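PDB 3IG2: phenylalanine--tRNA ligase beta subunit from Bacteroides fragilis, which forms part of an alpha2-beta2 synthetase that uses ATP to attach L-phenylalanine to tRNA(Phe), this chain being the core, class II synthetase-like domain of the beta subunit. Local coordinates for residues 6-9 and 10-14; 15-19 and 20-24; 146-150 and 151-155. All blocks are in the same frame, centred on the assembly; numbering follows the deposited sequence.

The three contacts are all local: contacts 1 and 2 follow helix 6-19 from its start to its stop, and contact 3 takes the last turn of helix 134-150 and the loop after it. Contact 1 spans the opening turns of helix 6-19, largely at the surface, and contact 2 its C-terminal stop, partly buried where the chain enters strand 23-24. Contact 3 is also partly buried. Regular i to i+4 bonds and a serine-glutamine link mark contact 1, whereas contacts 2 and 3 each contain a Schellman motif and a leucine methyl over a phenylalanine face. The helices meet directly, Val13 against Ile147 and Leu17 against Ile147.

Contact 1 of 3, residues 6-9 and 10-14; sequences SNKL and QNLVA
Gln10 is joined to Ser6 twice, once through the backbone and once through the side chain, one helical turn apart. The backbone bond, Gln10 N to Ser6 O, is 2.8 Å long, and the side-chain bond from Gln10 NE2 to Ser6 OG is longer at 3.3 Å. The hydroxyl lies close to the plane of the glutamine amide (13° out of it), with a fairly straight N-H...O angle of 157°, though the bond is long. With OG anti to the backbone N (chi1 176°), Ser6 turns its hydroxyl to the side where the extended Gln10 chain arrives. Both polar ends have second partners: Ser6 OG bonds to Trp209 NE1, and Gln10 OE1 to the hydroxyl of Tyr113.

The same i to i+4 pattern continues with Asn11 N to Asn7 O, Leu12 N to Lys8 O at 3.0 Å, and Val13 N to Leu9 O at 2.9 Å. Lys8 O also accepts from a water, which in turn accepts from Asn11 ND2 at 2.9 Å; the water thus bridges a main-chain carbonyl to a side-chain amide.

Between the two segments themselves apolar contact is slight, because most of the packing is with the neighbouring helices. Leu9 and Leu12 slant past one another and meet through their CD2 methyls at 4.2 Å. Val13 sets CG2 3.5 Å from Leu9 O and also packs on Ile147 of helix 134-150 and on Trp209, while Leu9 rests on Leu151 and Trp209.

Asn7, Lys8 and Asn11 face solvent while Leu9 and Val13 pack inward, as in an amphipathic helix, and the Ser6-Gln10 pair, with both residues also bonded beyond the helix, ties the first turn to the C-terminal helix 209-212 and to strand 109-121.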
loop_
_atom_site.group_PDB
_atom_site.type_symbol
_atom_site.label_atom_id
_atom_site.label_comp_id
_atom_site.label_asym_id
_atom_site.label_seq_id
_atom_site.Cartn_x
_atom_site.Cartn_y
_atom_site.Cartn_z
ATOM N N SER B 6 -26.564 -1.484 11.850
ATOM C CA SER B 6 -25.724 -2.672 11.917
ATOM C C SER B 6 -25.231 -2.952 10.521
ATOM O O SER B 6 -24.082 -3.361 10.317
ATOM C CB SER B 6 -26.514 -3.877 12.428
ATOM O OG SER B 6 -25.732 -5.069 12.402
ATOM N N ASN B 7 -26.124 -2.725 9.556
ATOM C CA ASN B 7 -25.829 -3.024 8.155
ATOM C C ASN B 7 -24.772 -2.086 7.615
ATOM O O ASN B 7 -23.843 -2.529 6.956
ATOM C CB ASN B 7 -27.111 -2.963 7.318
ATOM C CG ASN B 7 -28.124 -4.019 7.738
ATOM O OD1 ASN B 7 -27.900 -5.221 7.534
ATOM N ND2 ASN B 7 -29.241 -3.579 8.333
ATOM N N LYS B 8 -24.924 -0.795 7.919
ATOM C CA LYS B 8 -23.943 0.220 7.568
ATOM C C LYS B 8 -22.552 -0.133 8.120
ATOM O O LYS B 8 -21.566 -0.161 7.372
ATOM C CB LYS B 8 -24.405 1.583 8.080
ATOM C CG LYS B 8 -23.603 2.759 7.541
ATOM C CD LYS B 8 -24.491 3.992 7.341
ATOM C CE LYS B 8 -25.435 3.821 6.149
ATOM N NZ LYS B 8 -25.813 5.145 5.586
ATOM N N LEU B 9 -22.482 -0.442 9.416
ATOM C CA LEU B 9 -21.215 -0.802 10.070
ATOM C C LEU B 9 -20.622 -2.090 9.551
ATOM O O LEU B 9 -19.411 -2.186 9.420
ATOM C CB LEU B 9 -21.356 -0.857 11.592
ATOM C CG LEU B 9 -21.697 0.475 12.275
ATOM C CD1 LEU B 9 -21.974 0.247 13.749
ATOM C CD2 LEU B 9 -20.585 1.520 12.086
ATOM N N GLN B 10 -21.455 -3.092 9.274
ATOM C CA GLN B 10 -20.960 -4.328 8.695
ATOM C C GLN B 10 -20.237 -4.046 7.382
ATOM O O GLN B 10 -19.178 -4.605 7.131
ATOM C CB GLN B 10 -22.099 -5.302 8.390
ATOM C CG GLN B 10 -22.674 -6.009 9.603
ATOM C CD GLN B 10 -23.727 -7.046 9.226
ATOM O OE1 GLN B 10 -23.452 -7.986 8.453
ATOM N NE2 GLN B 10 -24.933 -6.903 9.797
ATOM N N ASN B 11 -20.835 -3.192 6.551
ATOM C CA ASN B 11 -20.255 -2.829 5.268
ATOM C C ASN B 11 -18.924 -2.103 5.483
ATOM O O ASN B 11 -17.930 -2.412 4.810
ATOM C CB ASN B 11 -21.224 -1.976 4.439
ATOM C CG ASN B 11 -20.597 -1.492 3.131
ATOM O OD1 ASN B 11 -20.272 -2.299 2.246
ATOM N ND2 ASN B 11 -20.413 -0.174 3.010
ATOM N N LEU B 12 -18.899 -1.175 6.444
ATOM C CA LEU B 12 -17.705 -0.387 6.732
ATOM C C LEU B 12 -16.562 -1.308 7.189
ATOM O O LEU B 12 -15.423 -1.179 6.729
ATOM C CB LEU B 12 -18.021 0.661 7.795
ATOM C CG LEU B 12 -18.183 2.166 7.474
ATOM C CD1 LEU B 12 -18.325 2.541 5.976
ATOM C CD2 LEU B 12 -19.303 2.797 8.326
ATOM N N VAL B 13 -16.880 -2.254 8.073
ATOM C CA VAL B 13 -15.872 -3.212 8.568
ATOM C C VAL B 13 -15.366 -4.150 7.478
ATOM O O VAL B 13 -14.164 -4.434 7.417
ATOM C CB VAL B 13 -16.373 -3.981 9.811
ATOM C CG1 VAL B 13 -15.449 -5.141 10.158
ATOM C CG2 VAL B 13 -16.456 -3.017 11.015
ATOM N N ALA B 14 -16.275 -4.579 6.598
ATOM C CA ALA B 14 -15.930 -5.409 5.449
ATOM C C ALA B 14 -14.980 -4.679 4.510
ATOM O O ALA B 14 -13.977 -5.261 4.068
ATOM C CB ALA B 14 -17.178 -5.850 4.701
HETATM O O HOH W 1 -21.735 1.446 5.027
#

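Contact 2 of 3, residues 15-19 and 20-24; sequences EQLVG and CGFNE
Leu17 O takes bonds from both Phe22 and Cys20 where helix 6-19 ends in a Schellman motif, with Gly21 as the C-prime residue. Phe22 N reaches back to Leu17 O at 3.0 Å in the 6-to-1 bond of the motif, and Gly21 N closes the inner turn on Val18 O at 2.9 Å. The positive phi of Gly21 (89°) lets the chain turn out of the helix, a conformation in which a side chain would press on the preceding carbonyl.

Cys20 N shares its hydrogen between two carbonyls. It bonds to Leu17 O at 2.9 Å and, weakly, to Gln16 O, the last trace of the regular helical pattern. Phe22 N and Cys20 N approach Leu17 O from opposite faces of its carbonyl plane, so one oxygen serves two donors without crowding them together; the Cys20 donor stands well above that plane. Val18 O likewise receives Gly21 N from above its plane. Val18 also directs its CA hydrogen almost straight at Phe22 O, 3.4 Å from CA. The carbonyl of Gly19 is taken by Arg150 of the second subunit, bringing another chain to the helix end.

Beyond the turn, the backbone of Asn23 pairs with strand 85-95, so the motif delivers the chain from the helix to the edge of the seven-stranded sheet. Phe22 is buried on the way, meeting Tyr143 edge-to-face. On one face of the Phe22 ring lies the leucine branch Leu17 CD2, 4.0 Å from the centroid and 15° off the ring normal.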
loop_
_atom_site.group_PDB
_atom_site.type_symbol
_atom_site.label_atom_id
_atom_site.label_comp_id
_atom_site.label_asym_id
_atom_site.label_seq_id
_atom_site.Cartn_x
_atom_site.Cartn_y
_atom_site.Cartn_z
ATOM N N GLU B 15 -15.291 -3.420 4.203
ATOM C CA GLU B 15 -14.447 -2.602 3.331
ATOM C C GLU B 15 -13.059 -2.419 3.935
ATOM O O GLU B 15 -12.047 -2.482 3.220
ATOM C CB GLU B 15 -15.101 -1.245 3.049
ATOM C CG GLU B 15 -16.473 -1.352 2.355
ATOM C CD GLU B 15 -17.072 0.008 1.974
ATOM O OE1 GLU B 15 -16.672 1.029 2.580
ATOM O OE2 GLU B 15 -17.933 0.066 1.060
ATOM N N GLN B 16 -13.010 -2.203 5.253
ATOM C CA GLN B 16 -11.744 -2.034 5.948
ATOM C C GLN B 16 -10.907 -3.308 5.914
ATOM O O GLN B 16 -9.709 -3.261 5.621
ATOM C CB GLN B 16 -11.974 -1.621 7.388
ATOM C CG GLN B 16 -10.703 -1.537 8.198
ATOM C CD GLN B 16 -10.983 -1.130 9.622
ATOM O OE1 GLN B 16 -10.932 -1.954 10.535
ATOM N NE2 GLN B 16 -11.330 0.129 9.815
ATOM N N LEU B 17 -11.540 -4.446 6.185
ATOM C CA LEU B 17 -10.843 -5.727 6.155
ATOM C C LEU B 17 -10.348 -6.076 4.747
ATOM O O LEU B 17 -9.205 -6.527 4.594
ATOM C CB LEU B 17 -11.725 -6.850 6.732
ATOM C CG LEU B 17 -11.980 -6.757 8.238
ATOM C CD1 LEU B 17 -13.046 -7.738 8.719
ATOM C CD2 LEU B 17 -10.666 -6.965 9.006
ATOM N N VAL B 18 -11.186 -5.852 3.731
ATOM C CA VAL B 18 -10.796 -6.107 2.336
ATOM C C VAL B 18 -9.607 -5.202 2.008
ATOM O O VAL B 18 -8.634 -5.643 1.418
ATOM C CB VAL B 18 -11.987 -5.903 1.334
ATOM C CG1 VAL B 18 -11.510 -5.952 -0.136
ATOM C CG2 VAL B 18 -13.071 -6.967 1.567
ATOM N N GLY B 19 -9.670 -3.947 2.452
ATOM C CA GLY B 19 -8.561 -3.004 2.272
ATOM C C GLY B 19 -7.248 -3.540 2.854
ATOM O O GLY B 19 -6.172 -3.218 2.355
ATOM N N CYS B 20 -7.338 -4.355 3.904
ATOM C CA CYS B 20 -6.164 -4.901 4.583
ATOM C C CYS B 20 -5.760 -6.264 4.038
ATOM O O CYS B 20 -4.935 -6.967 4.642
ATOM C CB CYS B 20 -6.411 -4.985 6.097
ATOM S SG CYS B 20 -6.493 -3.387 6.868
ATOM N N GLY B 21 -6.334 -6.644 2.901
ATOM C CA GLY B 21 -5.968 -7.912 2.262
ATOM C C GLY B 21 -6.778 -9.125 2.722
ATOM O O GLY B 21 -6.394 -10.258 2.424
ATOM N N PHE B 22 -7.887 -8.915 3.440
ATOM C CA PHE B 22 -8.776 -10.039 3.778
ATOM C C PHE B 22 -9.683 -10.334 2.604
ATOM O O PHE B 22 -10.013 -9.427 1.835
ATOM C CB PHE B 22 -9.677 -9.721 4.982
ATOM C CG PHE B 22 -9.003 -9.834 6.311
ATOM C CD1 PHE B 22 -9.308 -10.881 7.157
ATOM C CD2 PHE B 22 -8.074 -8.873 6.729
ATOM C CE1 PHE B 22 -8.699 -10.992 8.410
ATOM C CE2 PHE B 22 -7.453 -8.967 7.999
ATOM C CZ PHE B 22 -7.770 -10.014 8.833
ATOM N N ASN B 23 -10.129 -11.587 2.520
ATOM C CA ASN B 23 -11.263 -11.997 1.674
ATOM C C ASN B 23 -12.402 -12.483 2.554
ATOM O O ASN B 23 -12.166 -13.241 3.481
ATOM C CB ASN B 23 -10.850 -13.171 0.782
ATOM C CG ASN B 23 -9.745 -12.799 -0.187
ATOM O OD1 ASN B 23 -9.942 -11.969 -1.069
ATOM N ND2 ASN B 23 -8.569 -13.391 -0.013
ATOM N N GLU B 24 -13.631 -12.085 2.236
ATOM C CA GLU B 24 -14.795 -12.611 2.905
ATOM C C GLU B 24 -15.082 -14.081 2.529
ATOM O O GLU B 24 -14.979 -14.467 1.362
ATOM C CB GLU B 24 -16.017 -11.724 2.603
ATOM C CG GLU B 24 -17.200 -12.028 3.522
ATOM C CD GLU B 24 -18.344 -10.982 3.462
ATOM O OE1 GLU B 24 -19.409 -11.251 4.071
ATOM O OE2 GLU B 24 -18.187 -9.909 2.844
#

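Contact 3 of 3, residues 146-150 and 151-155; sequences NIFKR and LGLDL
Phe148 presents its ring to two leucines that follow the helix, each using a different side of it. Leu153 runs beside it in the same direction and lays CD1 over one face, 4.2 Å from the centroid and displaced toward the rim near CD1 of the ring. Leu155 crosses obliquely instead: its CD1 sits near the ring plane at the edge, wedged 3.7 Å from Phe148 CB. The other methyl, Leu155 CD2, meets the aliphatic part of Lys149 at CE, where the two chains cross at about a right angle; the lysine NZ goes on to a salt bridge with Glu40 of the third subunit.

The chain can fold back this way because helix 134-150 stops in a Schellman motif at Gly152, whose phi is positive. Leu153 N returns to Phe148 O at 3.0 Å, and Gly152 N to Lys149 O at 2.9 Å. Leu151 N still keeps the helical bond to Ile147 O and adds a weak one to Phe148 O.

Leu151 lies alongside Ile147, pointing the same way, its CD1 4.1 Å from Ile147 CG2. With CG anti to its carbonyl carbon (chi1 -52°), Leu151 folds back over the last helical turn, bringing CG within 3.3 Å of Ile147 O. Leu151 also packs on Trp209 and Leu212 of helix 209-212.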
loop_
_atom_site.group_PDB
_atom_site.type_symbol
_atom_site.label_atom_id
_atom_site.label_comp_id
_atom_site.label_asym_id
_atom_site.label_seq_id
_atom_site.Cartn_x
_atom_site.Cartn_y
_atom_site.Cartn_z
ATOM N N ASN B 146 -8.820 -1.941 15.386
ATOM C CA ASN B 146 -9.259 -1.048 14.318
ATOM C C ASN B 146 -10.716 -1.266 13.949
ATOM O O ASN B 146 -11.421 -0.318 13.553
ATOM C CB ASN B 146 -8.318 -1.150 13.123
ATOM C CG ASN B 146 -7.005 -0.446 13.386
ATOM O OD1 ASN B 146 -6.978 0.584 14.079
ATOM N ND2 ASN B 146 -5.908 -0.991 12.853
ATOM N N ILE B 147 -11.176 -2.501 14.123
ATOM C CA ILE B 147 -12.604 -2.786 14.031
ATOM C C ILE B 147 -13.337 -2.059 15.145
ATOM O O ILE B 147 -14.335 -1.368 14.881
ATOM C CB ILE B 147 -12.925 -4.293 14.065
ATOM C CG1 ILE B 147 -12.477 -4.944 12.761
ATOM C CG2 ILE B 147 -14.416 -4.507 14.178
ATOM C CD1 ILE B 147 -12.409 -6.441 12.825
ATOM N N PHE B 148 -12.854 -2.186 16.378
ATOM C CA PHE B 148 -13.486 -1.465 17.484
ATOM C C PHE B 148 -13.564 0.046 17.221
ATOM O O PHE B 148 -14.607 0.654 17.446
ATOM C CB PHE B 148 -12.800 -1.735 18.818
ATOM C CG PHE B 148 -12.975 -3.137 19.325
ATOM C CD1 PHE B 148 -13.978 -3.973 18.823
ATOM C CD2 PHE B 148 -12.168 -3.610 20.340
ATOM C CE1 PHE B 148 -14.154 -5.234 19.316
ATOM C CE2 PHE B 148 -12.339 -4.889 20.831
ATOM C CZ PHE B 148 -13.345 -5.704 20.316
ATOM N N LYS B 149 -12.471 0.643 16.758
ATOM C CA LYS B 149 -12.438 2.068 16.441
ATOM C C LYS B 149 -13.469 2.429 15.386
ATOM O O LYS B 149 -14.131 3.474 15.482
ATOM C CB LYS B 149 -11.049 2.479 15.955
ATOM C CG LYS B 149 -10.038 2.512 17.059
ATOM C CD LYS B 149 -8.657 2.893 16.545
ATOM C CE LYS B 149 -7.776 3.340 17.698
ATOM N NZ LYS B 149 -6.364 3.609 17.276
ATOM N N ARG B 150 -13.595 1.551 14.383
ATOM C CA ARG B 150 -14.526 1.742 13.289
ATOM C C ARG B 150 -15.951 1.751 13.830
ATOM O O ARG B 150 -16.806 2.476 13.324
ATOM C CB ARG B 150 -14.332 0.648 12.234
ATOM C CG ARG B 150 -15.049 0.876 10.902
ATOM C CD ARG B 150 -15.377 2.335 10.706
ATOM N NE ARG B 150 -14.952 2.810 9.409
ATOM C CZ ARG B 150 -15.263 4.003 8.915
ATOM N NH1 ARG B 150 -15.995 4.848 9.632
ATOM N NH2 ARG B 150 -14.837 4.348 7.709
ATOM N N LEU B 151 -16.191 0.978 14.889
ATOM C CA LEU B 151 -17.526 0.931 15.495
ATOM C C LEU B 151 -17.710 2.058 16.502
ATOM O O LEU B 151 -18.746 2.160 17.124
ATOM C CB LEU B 151 -17.803 -0.437 16.139
ATOM C CG LEU B 151 -17.587 -1.702 15.262
ATOM C CD1 LEU B 151 -17.740 -3.024 16.031
ATOM C CD2 LEU B 151 -18.521 -1.714 14.059
ATOM N N GLY B 152 -16.699 2.901 16.665
ATOM C CA GLY B 152 -16.789 4.000 17.627
ATOM C C GLY B 152 -16.776 3.525 19.073
ATOM O O GLY B 152 -17.202 4.264 19.969
ATOM N N LEU B 153 -16.299 2.301 19.300
ATOM C CA LEU B 153 -16.201 1.742 20.645
ATOM C C LEU B 153 -15.075 2.409 21.389
ATOM O O LEU B 153 -14.008 2.676 20.829
ATOM C CB LEU B 153 -15.966 0.236 20.627
ATOM C CG LEU B 153 -17.029 -0.754 21.098
ATOM C CD1 LEU B 153 -16.318 -2.082 21.324
ATOM C CD2 LEU B 153 -17.725 -0.313 22.402
ATOM N N ASP B 154 -15.337 2.706 22.653
ATOM C CA ASP B 154 -14.391 3.410 23.493
ATOM C C ASP B 154 -13.471 2.374 24.150
ATOM O O ASP B 154 -13.878 1.680 25.068
ATOM C CB ASP B 154 -15.164 4.240 24.525
ATOM C CG ASP B 154 -14.275 4.828 25.611
ATOM O OD1 ASP B 154 -13.062 5.056 25.371
ATOM O OD2 ASP B 154 -14.815 5.075 26.713
ATOM N N LEU B 155 -12.241 2.277 23.659
ATOM C CA LEU B 155 -11.282 1.265 24.110
ATOM C C LEU B 155 -11.024 1.246 25.636
ATOM O O LEU B 155 -10.860 0.180 26.248
ATOM C CB LEU B 155 -9.965 1.458 23.356
ATOM C CG LEU B 155 -9.619 0.746 22.041
ATOM C CD1 LEU B 155 -10.772 0.085 21.315
ATOM C CD2 LEU B 155 -8.850 1.703 21.138
#